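Local coordinates for porin (Pseudomonas aeruginosa, PDB 3T24), which probably forms an outer-membrane channel of the OprD family through which small carboxylate-bearing molecules cross the outer membrane, at residues A108-P120 with Q135-I147. Sequence-based numbering, arbitrary orientation.
Sequences ASKSTLKIGTLTP and QTFQGGALNSMEI. With SO4 (sulfate ion), chain H.
Thr112 and Lys114 pair with Asn143 and Ala141 as hydrogen-bonded antiparallel partners, joining neighbouring strands 111-115 and 140-144 in the wall of the porin beta-barrel. The axes of these strands come within 4.7 Å, nearly antiparallel at 169°, and strand 96-108 continues the wall beyond Leu113 and Ile115. Both chains bend together, at Gly116-Thr117 and Gly139, yet the pairing runs on past the bend to Leu118 and Phe137 of strand 136-138; at the bend itself Gly116 N reaches Gly139 O at 2.8 Å. CA-H...O contacts fill in between, as from Gly140 CA to Lys114 O.

Apolar contacts are sparse. Leu113, Ile115 and Leu142 share one face, where a detergent molecule touches Ile115, consistent with the lipid-facing side. Ile115 CD1 lies over the bare CA of Gly140 (3.7 Å). On the other face Lys114 stretches out fully extended to a sulfate, probably from the crystallisation liquor, which Lys105 and Tyr53 also bind. Past the bend, Leu118 CD1 lies against the Gly139-Gly140 peptide, 4.0 Å from Ala141 CB.

Polar side chains join the segments at the bend and at the turn. Gln138, folded back at chi2 (-71°), gives NE2 to Thr117 OG1, which sits 19° out of the amide plane; a water joins that hydroxyl to Gln138 OE1. At the type II' turn Ala108-Ser111, the Glu146 carboxylate receives Ser109 OG on OE2 and Lys110 N on OE1, though both are modelled so close that their lengths are doubtful. Ser144 OG donates to Ser111 OG (2.8 Å), which in turn donates to Glu146 OE1, on its anti lone pair, at 2.9 Å.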
ATOM      1  N   ALA A 108      27.395   1.222  -4.819  1.00 39.02           N
ATOM      2  CA  ALA A 108      28.662   1.836  -4.432  1.00 35.52           C
ATOM      3  C   ALA A 108      28.479   2.590  -3.121  1.00 34.22           C
ATOM      4  O   ALA A 108      27.518   3.339  -2.950  1.00 40.43           O
ATOM      5  CB  ALA A 108      29.162   2.771  -5.511  1.00 34.31           C
ATOM      6  N   SER A 109      29.413   2.392  -2.204  1.00 35.47           N
ATOM      7  CA  SER A 109      29.338   2.975  -0.870  1.00 35.85           C
ATOM      8  C   SER A 109      27.958   2.687  -0.255  1.00 42.61           C
ATOM      9  O   SER A 109      27.686   1.547   0.100  1.00 43.97           O
ATOM     10  CB  SER A 109      29.693   4.466  -0.897  1.00 37.70           C
ATOM     11  OG  SER A 109      29.596   5.045   0.402  1.00 44.37           O
ATOM     12  N   LYS A 110      27.086   3.690  -0.138  1.00 38.00           N
ATOM     13  CA  LYS A 110      25.759   3.451   0.442  1.00 33.96           C
ATOM     14  C   LYS A 110      24.627   3.850  -0.496  1.00 31.31           C
ATOM     15  O   LYS A 110      23.544   4.223  -0.076  1.00 38.05           O
ATOM     16  CB  LYS A 110      25.625   4.143   1.792  1.00 36.22           C
ATOM     17  CG  LYS A 110      26.666   3.691   2.787  1.00 44.82           C
ATOM     18  CD  LYS A 110      26.837   4.692   3.916  1.00 49.28           C
ATOM     19  CE  LYS A 110      28.149   4.439   4.642  1.00 60.15           C
ATOM     20  NZ  LYS A 110      28.604   5.616   5.446  1.00 64.62           N
ATOM     21  N   SER A 111      24.914   3.764  -1.780  1.00 31.17           N
ATOM     22  CA  SER A 111      23.988   4.114  -2.821  1.00 35.42           C
ATOM     23  C   SER A 111      23.767   2.888  -3.679  1.00 34.26           C
ATOM     24  O   SER A 111      24.713   2.197  -4.033  1.00 39.58           O
ATOM     25  CB  SER A 111      24.556   5.257  -3.658  1.00 30.42           C
ATOM     26  OG  SER A 111      24.779   6.380  -2.843  1.00 39.80           O
ATOM     27  N   THR A 112      22.511   2.631  -4.007  1.00 33.95           N
ATOM     28  CA  THR A 112      22.110   1.409  -4.693  1.00 39.73           C
ATOM     29  C   THR A 112      21.215   1.784  -5.868  1.00 42.28           C
ATOM     30  O   THR A 112      20.243   2.523  -5.702  1.00 45.95           O
ATOM     31  CB  THR A 112      21.355   0.461  -3.724  1.00 38.47           C
ATOM     32  OG1 THR A 112      22.139   0.273  -2.543  1.00 38.52           O
ATOM     33  CG2 THR A 112      21.117  -0.901  -4.340  1.00 35.24           C
ATOM     34  N   LEU A 113      21.577   1.310  -7.056  1.00 31.73           N
ATOM     35  CA  LEU A 113      20.765   1.493  -8.251  1.00 33.86           C
ATOM     36  C   LEU A 113      20.174   0.133  -8.666  1.00 42.20           C
ATOM     37  O   LEU A 113      20.894  -0.868  -8.733  1.00 41.05           O
ATOM     38  CB  LEU A 113      21.608   2.072  -9.384  1.00 33.02           C
ATOM     39  CG  LEU A 113      20.969   2.058 -10.775  1.00 39.57           C
ATOM     40  CD1 LEU A 113      19.777   3.051 -10.833  1.00 37.49           C
ATOM     41  CD2 LEU A 113      21.981   2.339 -11.911  1.00 34.79           C
ATOM     42  N   LYS A 114      18.864   0.103  -8.913  1.00 34.71           N
ATOM     43  CA  LYS A 114      18.159  -1.104  -9.313  1.00 28.44           C
ATOM     44  C   LYS A 114      17.470  -0.889 -10.647  1.00 34.24           C
ATOM     45  O   LYS A 114      16.783   0.112 -10.835  1.00 37.45           O
ATOM     46  CB  LYS A 114      17.108  -1.488  -8.265  1.00 25.00           C
ATOM     47  CG  LYS A 114      17.698  -1.969  -6.980  1.00 32.33           C
ATOM     48  CD  LYS A 114      16.666  -2.413  -5.950  1.00 33.58           C
ATOM     49  CE  LYS A 114      17.420  -2.904  -4.707  1.00 42.02           C
ATOM     50  NZ  LYS A 114      16.543  -3.259  -3.567  1.00 47.36           N
ATOM     51  N   ILE A 115      17.627  -1.841 -11.561  1.00 33.32           N
ATOM     52  CA  ILE A 115      17.005  -1.753 -12.879  1.00 30.59           C
ATOM     53  C   ILE A 115      16.209  -3.025 -13.180  1.00 33.80           C
ATOM     54  O   ILE A 115      16.736  -4.143 -13.061  1.00 28.69           O
ATOM     55  CB  ILE A 115      18.059  -1.570 -13.982  1.00 41.27           C
ATOM     56  CG1 ILE A 115      19.054  -0.466 -13.606  1.00 43.37           C
ATOM     57  CG2 ILE A 115      17.403  -1.309 -15.325  1.00 26.12           C
ATOM     58  CD1 ILE A 115      18.421   0.884 -13.484  1.00 47.91           C
ATOM     59  N   GLY A 116      14.955  -2.849 -13.600  1.00 31.03           N
ATOM     60  CA  GLY A 116      14.093  -3.965 -13.961  1.00 27.51           C
ATOM     61  C   GLY A 116      12.817  -3.980 -13.132  1.00 30.34           C
ATOM     62  O   GLY A 116      12.078  -3.005 -13.093  1.00 36.76           O
ATOM     63  N   THR A 117      12.574  -5.081 -12.441  1.00 29.91           N
ATOM     64  CA  THR A 117      11.363  -5.234 -11.652  1.00 34.86           C
ATOM     65  C   THR A 117      11.542  -4.554 -10.294  1.00 35.15           C
ATOM     66  O   THR A 117      12.397  -4.949  -9.516  1.00 35.98           O
ATOM     67  CB  THR A 117      11.005  -6.731 -11.505  1.00 36.77           C
ATOM     68  OG1 THR A 117      10.699  -7.266 -12.803  1.00 33.77           O
ATOM     69  CG2 THR A 117       9.812  -6.926 -10.586  1.00 23.67           C
ATOM     70  N   LEU A 118      10.758  -3.504 -10.047  1.00 32.06           N
ATOM     71  CA  LEU A 118      10.870  -2.710  -8.823  1.00 32.46           C
ATOM     72  C   LEU A 118       9.590  -2.746  -7.996  1.00 32.96           C
ATOM     73  O   LEU A 118       8.495  -2.898  -8.535  1.00 28.62           O
ATOM     74  CB  LEU A 118      11.194  -1.246  -9.159  1.00 25.16           C
ATOM     75  CG  LEU A 118      12.385  -1.061 -10.096  1.00 27.04           C
ATOM     76  CD1 LEU A 118      12.464   0.362 -10.550  1.00 25.27           C
ATOM     77  CD2 LEU A 118      13.673  -1.498  -9.415  1.00 24.31           C
ATOM     78  N   THR A 119       9.731  -2.593  -6.688  1.00 33.31           N
ATOM     79  CA  THR A 119       8.557  -2.480  -5.826  1.00 37.64           C
ATOM     80  C   THR A 119       8.834  -1.381  -4.784  1.00 39.00           C
ATOM     81  O   THR A 119       9.083  -1.644  -3.608  1.00 39.78           O
ATOM     82  CB  THR A 119       8.175  -3.856  -5.208  1.00 39.30           C
ATOM     83  OG1 THR A 119       6.840  -3.803  -4.712  1.00 58.64           O
ATOM     84  CG2 THR A 119       9.091  -4.225  -4.085  1.00 30.43           C
ATOM     85  N   PRO A 120       8.834  -0.127  -5.243  1.00 36.82           N
ATOM     86  CA  PRO A 120       9.187   1.013  -4.390  1.00 38.97           C
ATOM     87  C   PRO A 120       8.179   1.181  -3.250  1.00 36.12           C
ATOM     88  O   PRO A 120       7.053   0.719  -3.382  1.00 33.25           O
ATOM     89  CB  PRO A 120       9.158   2.203  -5.359  1.00 34.04           C
ATOM     90  CG  PRO A 120       8.338   1.746  -6.513  1.00 36.71           C
ATOM     91  CD  PRO A 120       8.468   0.277  -6.614  1.00 35.92           C
ATOM     92  N   GLN A 135       1.482  -6.162  -6.904  1.00 32.74           N
ATOM     93  CA  GLN A 135       1.648  -5.262  -8.030  1.00 26.19           C
ATOM     94  C   GLN A 135       3.147  -4.960  -8.126  1.00 26.05           C
ATOM     95  O   GLN A 135       3.794  -4.714  -7.111  1.00 29.61           O
ATOM     96  CB  GLN A 135       0.853  -3.969  -7.748  1.00 25.26           C
ATOM     97  CG  GLN A 135       0.975  -2.870  -8.789  1.00 18.91           C
ATOM     98  CD  GLN A 135       0.324  -1.568  -8.337  1.00 27.20           C
ATOM     99  OE1 GLN A 135       0.482  -1.154  -7.189  1.00 30.56           O
ATOM    100  NE2 GLN A 135      -0.430  -0.928  -9.237  1.00 21.14           N
ATOM    101  N   THR A 136       3.710  -5.001  -9.331  1.00 28.08           N
ATOM    102  CA  THR A 136       5.110  -4.643  -9.511  1.00 28.57           C
ATOM    103  C   THR A 136       5.257  -3.653 -10.655  1.00 27.37           C
ATOM    104  O   THR A 136       4.343  -3.476 -11.444  1.00 24.91           O
ATOM    105  CB  THR A 136       5.980  -5.866  -9.866  1.00 36.11           C
ATOM    106  OG1 THR A 136       5.652  -6.306 -11.191  1.00 33.21           O
ATOM    107  CG2 THR A 136       5.782  -7.020  -8.860  1.00 33.43           C
ATOM    108  N   PHE A 137       6.434  -3.047 -10.767  1.00 30.43           N
ATOM    109  CA  PHE A 137       6.711  -2.063 -11.806  1.00 29.26           C
ATOM    110  C   PHE A 137       8.015  -2.381 -12.533  1.00 34.00           C
ATOM    111  O   PHE A 137       8.874  -3.070 -11.999  1.00 37.24           O
ATOM    112  CB  PHE A 137       6.807  -0.664 -11.189  1.00 28.47           C
ATOM    113  CG  PHE A 137       5.500  -0.156 -10.637  1.00 26.55           C
ATOM    114  CD1 PHE A 137       5.102  -0.493  -9.363  1.00 22.39           C
ATOM    115  CD2 PHE A 137       4.668   0.637 -11.410  1.00 18.57           C
ATOM    116  CE1 PHE A 137       3.909  -0.058  -8.879  1.00 20.61           C
ATOM    117  CE2 PHE A 137       3.461   1.091 -10.918  1.00 21.23           C
ATOM    118  CZ  PHE A 137       3.085   0.750  -9.645  1.00 19.52           C
ATOM    119  N   GLN A 138       8.160  -1.865 -13.749  1.00 36.01           N
ATOM    120  CA  GLN A 138       9.431  -1.937 -14.456  1.00 30.00           C
ATOM    121  C   GLN A 138      10.031  -0.542 -14.539  1.00 29.17           C
ATOM    122  O   GLN A 138       9.338   0.425 -14.845  1.00 35.83           O
ATOM    123  CB  GLN A 138       9.237  -2.503 -15.870  1.00 29.68           C
ATOM    124  CG  GLN A 138       8.542  -3.853 -15.919  1.00 37.76           C
ATOM    125  CD  GLN A 138       9.417  -4.975 -15.393  1.00 43.25           C
ATOM    126  OE1 GLN A 138      10.570  -5.114 -15.799  1.00 47.15           O
ATOM    127  NE2 GLN A 138       8.878  -5.776 -14.481  1.00 46.31           N
ATOM    128  N   GLY A 139      11.320  -0.425 -14.274  1.00 28.08           N
ATOM    129  CA  GLY A 139      11.969   0.867 -14.367  1.00 28.42           C
ATOM    130  C   GLY A 139      13.325   0.832 -13.707  1.00 31.62           C
ATOM    131  O   GLY A 139      13.979  -0.194 -13.684  1.00 35.47           O
ATOM    132  N   GLY A 140      13.734   1.964 -13.156  1.00 36.97           N
ATOM    133  CA  GLY A 140      15.021   2.085 -12.513  1.00 36.85           C
ATOM    134  C   GLY A 140      14.894   3.003 -11.323  1.00 34.53           C
ATOM    135  O   GLY A 140      14.180   4.011 -11.374  1.00 30.90           O
ATOM    136  N   ALA A 141      15.576   2.651 -10.245  1.00 31.03           N
ATOM    137  CA  ALA A 141      15.455   3.407  -9.013  1.00 33.39           C
ATOM    138  C   ALA A 141      16.804   3.527  -8.314  1.00 39.44           C
ATOM    139  O   ALA A 141      17.666   2.636  -8.391  1.00 38.56           O
ATOM    140  CB  ALA A 141      14.415   2.776  -8.093  1.00 24.32           C
ATOM    141  N   LEU A 142      16.973   4.653  -7.640  1.00 34.59           N
ATOM    142  CA  LEU A 142      18.175   4.932  -6.896  1.00 28.89           C
ATOM    143  C   LEU A 142      17.799   5.254  -5.464  1.00 34.46           C
ATOM    144  O   LEU A 142      16.964   6.135  -5.205  1.00 35.73           O
ATOM    145  CB  LEU A 142      18.901   6.135  -7.497  1.00 35.24           C
ATOM    146  CG  LEU A 142      20.116   6.542  -6.679  1.00 53.57           C
ATOM    147  CD1 LEU A 142      21.342   5.683  -7.079  1.00 60.09           C
ATOM    148  CD2 LEU A 142      20.400   8.028  -6.833  1.00 62.75           C
ATOM    149  N   ASN A 143      18.408   4.526  -4.534  1.00 41.24           N
ATOM    150  CA  ASN A 143      18.325   4.840  -3.116  1.00 37.06           C
ATOM    151  C   ASN A 143      19.722   5.150  -2.576  1.00 40.45           C
ATOM    152  O   ASN A 143      20.684   4.437  -2.865  1.00 44.54           O
ATOM    153  CB  ASN A 143      17.678   3.694  -2.343  1.00 36.19           C
ATOM    154  CG  ASN A 143      17.793   3.872  -0.841  1.00 52.64           C
ATOM    155  OD1 ASN A 143      18.861   4.193  -0.322  1.00 64.87           O
ATOM    156  ND2 ASN A 143      16.697   3.670  -0.138  1.00 49.90           N
ATOM    157  N   SER A 144      19.830   6.210  -1.784  1.00 45.47           N
ATOM    158  CA  SER A 144      21.129   6.741  -1.377  1.00 39.10           C
ATOM    159  C   SER A 144      21.117   7.118   0.099  1.00 37.91           C
ATOM    160  O   SER A 144      20.246   7.853   0.551  1.00 36.17           O
ATOM    161  CB  SER A 144      21.471   7.973  -2.220  1.00 38.68           C
ATOM    162  OG  SER A 144      22.836   8.323  -2.108  1.00 52.44           O
ATOM    163  N   MET A 145      22.103   6.631   0.845  1.00 38.52           N
ATOM    164  CA  MET A 145      22.198   6.971   2.252  1.00 40.06           C
ATOM    165  C   MET A 145      23.611   7.395   2.639  1.00 40.61           C
ATOM    166  O   MET A 145      24.101   7.054   3.718  1.00 40.53           O
ATOM    167  CB  MET A 145      21.724   5.789   3.093  1.00 47.36           C
ATOM    168  CG  MET A 145      20.266   5.434   2.823  1.00 55.71           C
ATOM    169  SD  MET A 145      19.709   3.861   3.509  1.00 84.82           S
ATOM    170  CE  MET A 145      17.968   3.943   3.094  1.00 80.96           C
ATOM    171  N   GLU A 146      24.279   8.131   1.757  1.00 37.30           N
ATOM    172  CA  GLU A 146      25.683   8.488   2.026  1.00 39.74           C
ATOM    173  C   GLU A 146      25.843   9.326   3.292  1.00 40.40           C
ATOM    174  O   GLU A 146      26.857   9.242   3.986  1.00 42.80           O
ATOM    175  CB  GLU A 146      26.330   9.202   0.837  1.00 39.98           C
ATOM    176  CG  GLU A 146      26.436   8.355  -0.419  1.00 40.16           C
ATOM    177  CD  GLU A 146      27.244   7.075  -0.228  1.00 42.57           C
ATOM    178  OE1 GLU A 146      26.836   6.045  -0.808  1.00 45.72           O
ATOM    179  OE2 GLU A 146      28.295   7.100   0.468  1.00 44.98           O
ATOM    180  N   ILE A 147      24.826  10.127   3.594  1.00 42.24           N
ATOM    181  CA  ILE A 147      24.876  11.043   4.723  1.00 41.89           C
ATOM    182  C   ILE A 147      24.000  10.585   5.887  1.00 45.28           C
ATOM    183  O   ILE A 147      22.802  10.341   5.714  1.00 48.32           O
ATOM    184  CB  ILE A 147      24.492  12.465   4.273  1.00 41.31           C
ATOM    185  CG1 ILE A 147      25.563  12.997   3.318  1.00 42.59           C
ATOM    186  CG2 ILE A 147      24.291  13.392   5.476  1.00 39.27           C
ATOM    187  CD1 ILE A 147      25.194  14.285   2.645  1.00 43.72           C
TER
HETATM  188  S   SO4 H 399      19.154  -5.416  -1.479  1.00 78.74           S
HETATM  189  O1  SO4 H 399      18.874  -5.477  -0.038  1.00 78.96           O
HETATM  190  O2  SO4 H 399      20.048  -6.519  -1.831  1.00 74.56           O
HETATM  191  O3  SO4 H 399      17.910  -5.560  -2.233  1.00 86.64           O
HETATM  192  O4  SO4 H 399      19.752  -4.125  -1.827  1.00 67.90           O
HETATM  193  O   HOH W   1      12.297  -7.404 -15.368  1.00 48.18           O
HETATM  194  O   HOH W   2       3.603  -4.828  -4.492  1.00 45.66           O